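Local coordinates for hypothetical protein PH0226 (Pyrococcus horikoshii, PDB 1VE3), which binds S-adenosylmethionine and probably acts as a methyltransferase on a substrate not yet identified, at residues 53-67 / 79-92. Numbering follows the deposited sequence.
Sequences SFLLEDYGFEVVGVD and YAKSRESNVEFIVG. With SAM (S-adenosylmethionine), chain C.
Strands 62-67 and 88-91 run parallel with their axes 4.7 Å apart, and Gly65 turns both its N-H and its C=O to the neighbouring strand, its N donating to Glu88 O and its O accepting from Ile90 N at 2.7 Å. Asp67 N continues the pattern to Ile90 O, and Gly92 N reaches Asp67 O from above the carbonyl plane. Lacking a side chain, Gly65 lets the Phe89 ring lie against the strand, CD1 3.9 Å from Gly65 CA. The side chains of Phe54, from helix 51-58, and Phe89 cross at about a right angle, their ring planes 78° apart, with Phe54 CZ 3.6 Å from Phe89 CZ, while Phe54 CE1 meets Ala80 CB and its CE2 meets Tyr79 CB. Helix 70-82 links the two strands in the beta-alpha-beta crossover of a Rossmann-like methyltransferase fold, with 88-91 outermost in the chain's main sheet. At the C-terminal end of strand 62-67, the Asp67 carboxylate takes both ribose hydroxyls of S-adenosylmethionine, OD1 from O2' and OD2 from O3' at 2.8 Å; Ser69 N and Gly48 N also bind it. Far from the ligand, Glu57 CG stands anti to the backbone N (chi1 175°), sending OE2 to Asn86 N at 2.6 Å while Val87 CG2 packs against Glu57 CB.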
loop_
_atom_site.group_PDB
_atom_site.type_symbol
_atom_site.label_atom_id
_atom_site.label_comp_id
_atom_site.label_asym_id
_atom_site.label_seq_id
_atom_site.Cartn_x
_atom_site.Cartn_y
_atom_site.Cartn_z
ATOM N N SER A 53 -10.986 9.919 0.581
ATOM C CA SER A 53 -11.670 11.097 0.077
ATOM C C SER A 53 -11.048 11.456 -1.275
ATOM O O SER A 53 -11.744 11.551 -2.281
ATOM C CB SER A 53 -11.521 12.259 1.060
ATOM O OG SER A 53 -12.236 12.001 2.256
ATOM N N PHE A 54 -9.729 11.633 -1.291
ATOM C CA PHE A 54 -9.020 11.968 -2.519
ATOM C C PHE A 54 -9.334 10.943 -3.601
ATOM O O PHE A 54 -9.516 11.292 -4.766
ATOM C CB PHE A 54 -7.513 12.027 -2.259
ATOM C CG PHE A 54 -7.133 12.981 -1.165
ATOM C CD1 PHE A 54 -7.633 14.281 -1.161
ATOM C CD2 PHE A 54 -6.315 12.575 -0.115
ATOM C CE1 PHE A 54 -7.334 15.158 -0.129
ATOM C CE2 PHE A 54 -6.007 13.448 0.928
ATOM C CZ PHE A 54 -6.520 14.745 0.920
ATOM N N LEU A 55 -9.406 9.675 -3.219
ATOM C CA LEU A 55 -9.718 8.630 -4.188
ATOM C C LEU A 55 -11.077 8.885 -4.848
ATOM O O LEU A 55 -11.199 8.827 -6.073
ATOM C CB LEU A 55 -9.738 7.260 -3.515
ATOM C CG LEU A 55 -10.185 6.120 -4.425
ATOM C CD1 LEU A 55 -9.169 5.945 -5.540
ATOM C CD2 LEU A 55 -10.331 4.837 -3.615
ATOM N N LEU A 56 -12.097 9.160 -4.038
ATOM C CA LEU A 56 -13.434 9.413 -4.570
ATOM C C LEU A 56 -13.476 10.708 -5.366
ATOM O O LEU A 56 -14.129 10.783 -6.407
ATOM C CB LEU A 56 -14.474 9.469 -3.445
ATOM C CG LEU A 56 -14.850 8.156 -2.745
ATOM C CD1 LEU A 56 -16.051 8.398 -1.830
ATOM C CD2 LEU A 56 -15.190 7.093 -3.782
ATOM N N GLU A 57 -12.784 11.726 -4.869
ATOM C CA GLU A 57 -12.737 13.014 -5.547
ATOM C C GLU A 57 -12.193 12.872 -6.968
ATOM O O GLU A 57 -12.635 13.573 -7.876
ATOM C CB GLU A 57 -11.858 13.995 -4.774
ATOM C CG GLU A 57 -11.673 15.324 -5.490
ATOM C CD GLU A 57 -10.535 16.139 -4.918
ATOM O OE1 GLU A 57 -9.395 15.628 -4.894
ATOM O OE2 GLU A 57 -10.775 17.290 -4.497
ATOM N N ASP A 58 -11.236 11.969 -7.162
ATOM C CA ASP A 58 -10.652 11.765 -8.486
ATOM C C ASP A 58 -11.593 10.991 -9.400
ATOM O O ASP A 58 -11.441 11.009 -10.622
ATOM C CB ASP A 58 -9.319 11.020 -8.384
ATOM C CG ASP A 58 -8.323 11.729 -7.490
ATOM O OD1 ASP A 58 -8.387 12.974 -7.393
ATOM O OD2 ASP A 58 -7.469 11.038 -6.893
ATOM N N TYR A 59 -12.560 10.303 -8.804
ATOM C CA TYR A 59 -13.528 9.533 -9.570
ATOM C C TYR A 59 -14.740 10.392 -9.915
ATOM O O TYR A 59 -15.738 9.899 -10.444
ATOM C CB TYR A 59 -13.960 8.298 -8.784
ATOM C CG TYR A 59 -13.110 7.080 -9.052
ATOM C CD1 TYR A 59 -13.217 6.385 -10.257
ATOM C CD2 TYR A 59 -12.203 6.616 -8.105
ATOM C CE1 TYR A 59 -12.448 5.256 -10.509
ATOM C CE2 TYR A 59 -11.426 5.488 -8.345
ATOM C CZ TYR A 59 -11.554 4.810 -9.548
ATOM O OH TYR A 59 -10.802 3.677 -9.782
ATOM N N GLY A 60 -14.642 11.679 -9.605
ATOM C CA GLY A 60 -15.726 12.593 -9.907
ATOM C C GLY A 60 -16.823 12.679 -8.862
ATOM O O GLY A 60 -18.001 12.711 -9.208
ATOM N N PHE A 61 -16.443 12.712 -7.589
ATOM C CA PHE A 61 -17.410 12.820 -6.501
ATOM C C PHE A 61 -17.172 14.108 -5.725
ATOM O O PHE A 61 -16.043 14.591 -5.641
ATOM C CB PHE A 61 -17.277 11.637 -5.542
ATOM C CG PHE A 61 -17.894 10.369 -6.043
ATOM C CD1 PHE A 61 -19.254 10.132 -5.879
ATOM C CD2 PHE A 61 -17.119 9.406 -6.678
ATOM C CE1 PHE A 61 -19.833 8.956 -6.336
ATOM C CE2 PHE A 61 -17.685 8.227 -7.140
ATOM C CZ PHE A 61 -19.048 7.999 -6.969
ATOM N N GLU A 62 -18.242 14.665 -5.170
ATOM C CA GLU A 62 -18.153 15.878 -4.364
ATOM C C GLU A 62 -17.952 15.335 -2.951
ATOM O O GLU A 62 -18.880 14.774 -2.357
ATOM C CB GLU A 62 -19.458 16.671 -4.465
ATOM C CG GLU A 62 -19.449 17.984 -3.705
ATOM C CD GLU A 62 -20.757 18.735 -3.829
ATOM O OE1 GLU A 62 -20.889 19.806 -3.199
ATOM O OE2 GLU A 62 -21.653 18.254 -4.554
ATOM N N VAL A 63 -16.747 15.508 -2.411
ATOM C CA VAL A 63 -16.423 14.946 -1.102
ATOM C C VAL A 63 -16.264 15.851 0.113
ATOM O O VAL A 63 -15.682 16.934 0.043
ATOM C CB VAL A 63 -15.142 14.086 -1.202
ATOM C CG1 VAL A 63 -14.898 13.354 0.106
ATOM C CG2 VAL A 63 -15.270 13.112 -2.355
ATOM N N VAL A 64 -16.777 15.367 1.238
ATOM C CA VAL A 64 -16.678 16.061 2.513
ATOM C C VAL A 64 -16.133 15.058 3.527
ATOM O O VAL A 64 -16.711 13.985 3.726
ATOM C CB VAL A 64 -18.043 16.552 3.007
ATOM C CG1 VAL A 64 -17.869 17.317 4.301
ATOM C CG2 VAL A 64 -18.696 17.428 1.945
ATOM N N GLY A 65 -15.017 15.403 4.160
ATOM C CA GLY A 65 -14.419 14.512 5.136
ATOM C C GLY A 65 -14.554 15.023 6.557
ATOM O O GLY A 65 -14.225 16.176 6.842
ATOM N N VAL A 66 -15.022 14.158 7.453
ATOM C CA VAL A 66 -15.215 14.519 8.854
ATOM C C VAL A 66 -14.495 13.567 9.818
ATOM O O VAL A 66 -14.611 12.356 9.698
ATOM C CB VAL A 66 -16.729 14.520 9.210
ATOM C CG1 VAL A 66 -16.930 14.844 10.690
ATOM C CG2 VAL A 66 -17.467 15.528 8.334
ATOM N N ASP A 67 -13.758 14.121 10.777
ATOM C CA ASP A 67 -13.046 13.309 11.768
ATOM C C ASP A 67 -12.980 14.107 13.065
ATOM O O ASP A 67 -12.956 15.339 13.041
ATOM C CB ASP A 67 -11.634 12.957 11.285
ATOM C CG ASP A 67 -11.017 11.790 12.065
ATOM O OD1 ASP A 67 -10.698 11.950 13.263
ATOM O OD2 ASP A 67 -10.852 10.702 11.473
ATOM N N TYR A 79 -2.377 17.183 2.914
ATOM C CA TYR A 79 -2.401 16.237 1.801
ATOM C C TYR A 79 -3.235 16.814 0.671
ATOM O O TYR A 79 -2.897 16.670 -0.502
ATOM C CB TYR A 79 -2.991 14.887 2.226
ATOM C CG TYR A 79 -2.000 13.973 2.909
ATOM C CD1 TYR A 79 -0.809 13.607 2.276
ATOM C CD2 TYR A 79 -2.249 13.465 4.183
ATOM C CE1 TYR A 79 0.108 12.757 2.894
ATOM C CE2 TYR A 79 -1.339 12.615 4.811
ATOM C CZ TYR A 79 -0.162 12.264 4.161
ATOM O OH TYR A 79 0.738 11.414 4.771
ATOM N N ALA A 80 -4.334 17.467 1.037
ATOM C CA ALA A 80 -5.226 18.076 0.060
ATOM C C ALA A 80 -4.497 19.216 -0.638
ATOM O O ALA A 80 -4.675 19.445 -1.836
ATOM C CB ALA A 80 -6.479 18.595 0.750
ATOM N N LYS A 81 -3.672 19.929 0.120
ATOM C CA LYS A 81 -2.912 21.045 -0.427
ATOM C C LYS A 81 -1.908 20.516 -1.448
ATOM O O LYS A 81 -1.889 20.954 -2.600
ATOM C CB LYS A 81 -2.182 21.783 0.698
ATOM C CG LYS A 81 -1.689 23.172 0.328
ATOM C CD LYS A 81 -1.023 23.846 1.522
ATOM C CE LYS A 81 -0.691 25.309 1.245
ATOM N NZ LYS A 81 0.222 25.482 0.082
ATOM N N SER A 82 -1.087 19.559 -1.025
ATOM C CA SER A 82 -0.078 18.978 -1.902
ATOM C C SER A 82 -0.685 18.306 -3.129
ATOM O O SER A 82 -0.066 18.273 -4.191
ATOM C CB SER A 82 0.779 17.968 -1.135
ATOM O OG SER A 82 -0.001 16.893 -0.653
ATOM N N ARG A 83 -1.891 17.767 -2.988
ATOM C CA ARG A 83 -2.546 17.116 -4.116
ATOM C C ARG A 83 -3.493 18.068 -4.830
ATOM O O ARG A 83 -4.145 17.686 -5.800
ATOM C CB ARG A 83 -3.320 15.874 -3.660
ATOM C CG ARG A 83 -2.436 14.720 -3.221
ATOM C CD ARG A 83 -3.216 13.424 -3.170
ATOM N NE ARG A 83 -2.361 12.287 -2.849
ATOM C CZ ARG A 83 -2.782 11.027 -2.813
ATOM N NH1 ARG A 83 -4.049 10.745 -3.083
ATOM N NH2 ARG A 83 -1.939 10.053 -2.497
ATOM N N GLU A 84 -3.559 19.308 -4.352
ATOM C CA GLU A 84 -4.443 20.303 -4.947
ATOM C C GLU A 84 -5.851 19.726 -5.057
ATOM O O GLU A 84 -6.407 19.594 -6.143
ATOM C CB GLU A 84 -3.907 20.721 -6.322
ATOM C CG GLU A 84 -2.713 21.665 -6.228
ATOM C CD GLU A 84 -2.013 21.887 -7.558
ATOM O OE1 GLU A 84 -1.216 22.849 -7.650
ATOM O OE2 GLU A 84 -2.248 21.098 -8.502
ATOM N N SER A 85 -6.409 19.387 -3.900
ATOM C CA SER A 85 -7.736 18.801 -3.798
ATOM C C SER A 85 -8.753 19.806 -3.273
ATOM O O SER A 85 -8.415 20.698 -2.490
ATOM C CB SER A 85 -7.686 17.590 -2.861
ATOM O OG SER A 85 -8.961 16.992 -2.715
ATOM N N ASN A 86 -10.002 19.648 -3.705
ATOM C CA ASN A 86 -11.085 20.527 -3.281
ATOM C C ASN A 86 -11.952 19.879 -2.204
ATOM O O ASN A 86 -13.030 20.380 -1.877
ATOM C CB ASN A 86 -11.957 20.909 -4.478
ATOM C CG ASN A 86 -11.223 21.776 -5.477
ATOM O OD1 ASN A 86 -10.747 22.862 -5.141
ATOM N ND2 ASN A 86 -11.126 21.302 -6.713
ATOM N N VAL A 87 -11.483 18.762 -1.660
ATOM C CA VAL A 87 -12.215 18.067 -0.607
ATOM C C VAL A 87 -12.161 18.904 0.665
ATOM O O VAL A 87 -11.086 19.325 1.092
ATOM C CB VAL A 87 -11.601 16.681 -0.306
ATOM C CG1 VAL A 87 -12.349 16.020 0.840
ATOM C CG2 VAL A 87 -11.651 15.808 -1.545
ATOM N N GLU A 88 -13.325 19.153 1.259
ATOM C CA GLU A 88 -13.397 19.935 2.484
ATOM C C GLU A 88 -13.380 19.044 3.715
ATOM O O GLU A 88 -14.242 18.180 3.883
ATOM C CB GLU A 88 -14.662 20.792 2.523
ATOM C CG GLU A 88 -14.885 21.425 3.893
ATOM C CD GLU A 88 -16.053 22.388 3.932
ATOM O OE1 GLU A 88 -17.180 21.984 3.569
ATOM O OE2 GLU A 88 -15.837 23.551 4.334
ATOM N N PHE A 89 -12.400 19.274 4.579
ATOM C CA PHE A 89 -12.268 18.507 5.804
ATOM C C PHE A 89 -12.776 19.315 6.982
ATOM O O PHE A 89 -12.444 20.493 7.135
ATOM C CB PHE A 89 -10.809 18.111 6.019
ATOM C CG PHE A 89 -10.301 17.150 4.995
ATOM C CD1 PHE A 89 -10.775 15.844 4.960
ATOM C CD2 PHE A 89 -9.375 17.555 4.041
ATOM C CE1 PHE A 89 -10.332 14.953 3.986
ATOM C CE2 PHE A 89 -8.925 16.671 3.063
ATOM C CZ PHE A 89 -9.403 15.371 3.034
ATOM N N ILE A 90 -13.591 18.671 7.808
ATOM C CA ILE A 90 -14.161 19.326 8.974
ATOM C C ILE A 90 -13.959 18.470 10.210
ATOM O O ILE A 90 -14.099 17.251 10.156
ATOM C CB ILE A 90 -15.676 19.558 8.799
ATOM C CG1 ILE A 90 -15.942 20.335 7.512
ATOM C CG2 ILE A 90 -16.223 20.326 9.990
ATOM C CD1 ILE A 90 -17.419 20.520 7.209
ATOM N N VAL A 91 -13.629 19.116 11.322
ATOM C CA VAL A 91 -13.432 18.416 12.580
ATOM C C VAL A 91 -14.804 18.252 13.223
ATOM O O VAL A 91 -15.379 19.221 13.728
ATOM C CB VAL A 91 -12.519 19.215 13.526
ATOM C CG1 VAL A 91 -12.390 18.498 14.852
ATOM C CG2 VAL A 91 -11.145 19.392 12.897
ATOM N N GLY A 92 -15.333 17.031 13.191
ATOM C CA GLY A 92 -16.642 16.780 13.767
ATOM C C GLY A 92 -16.792 15.421 14.425
ATOM O O GLY A 92 -15.908 14.566 14.334
HETATM N N SAM C . -11.650 6.052 7.475
HETATM C CA SAM C . -10.215 6.133 7.873
HETATM C C SAM C . -9.365 5.356 6.871
HETATM O O SAM C . -8.265 5.824 6.549
HETATM O OXT SAM C . -9.873 4.270 6.451
HETATM C CB SAM C . -10.075 5.513 9.226
HETATM C CG SAM C . -8.933 5.995 9.974
HETATM S SD SAM C . -8.736 5.242 11.638
HETATM C CE SAM C . -8.513 3.596 11.383
HETATM C "C5'" SAM C . -10.260 5.638 12.508
HETATM C "C4'" SAM C . -10.623 7.200 12.693
HETATM O "O4'" SAM C . -11.900 7.317 13.411
HETATM C "C3'" SAM C . -9.663 7.949 13.604
HETATM O "O3'" SAM C . -9.051 8.853 12.556
HETATM C "C2'" SAM C . -10.410 8.845 14.531
HETATM O "O2'" SAM C . -10.037 10.156 14.824
HETATM C "C1'" SAM C . -11.869 8.604 13.991
HETATM N N9 SAM C . -12.889 8.732 15.040
HETATM C C8 SAM C . -13.024 8.143 16.297
HETATM N N7 SAM C . -14.097 8.522 16.946
HETATM C C5 SAM C . -14.708 9.397 16.103
HETATM C C6 SAM C . -15.933 10.195 16.175
HETATM N N6 SAM C . -16.747 10.170 17.243
HETATM N N1 SAM C . -16.284 11.026 15.089
HETATM C C2 SAM C . -15.477 11.078 13.980
HETATM N N3 SAM C . -14.320 10.380 13.813
HETATM C C4 SAM C . -13.978 9.549 14.909
#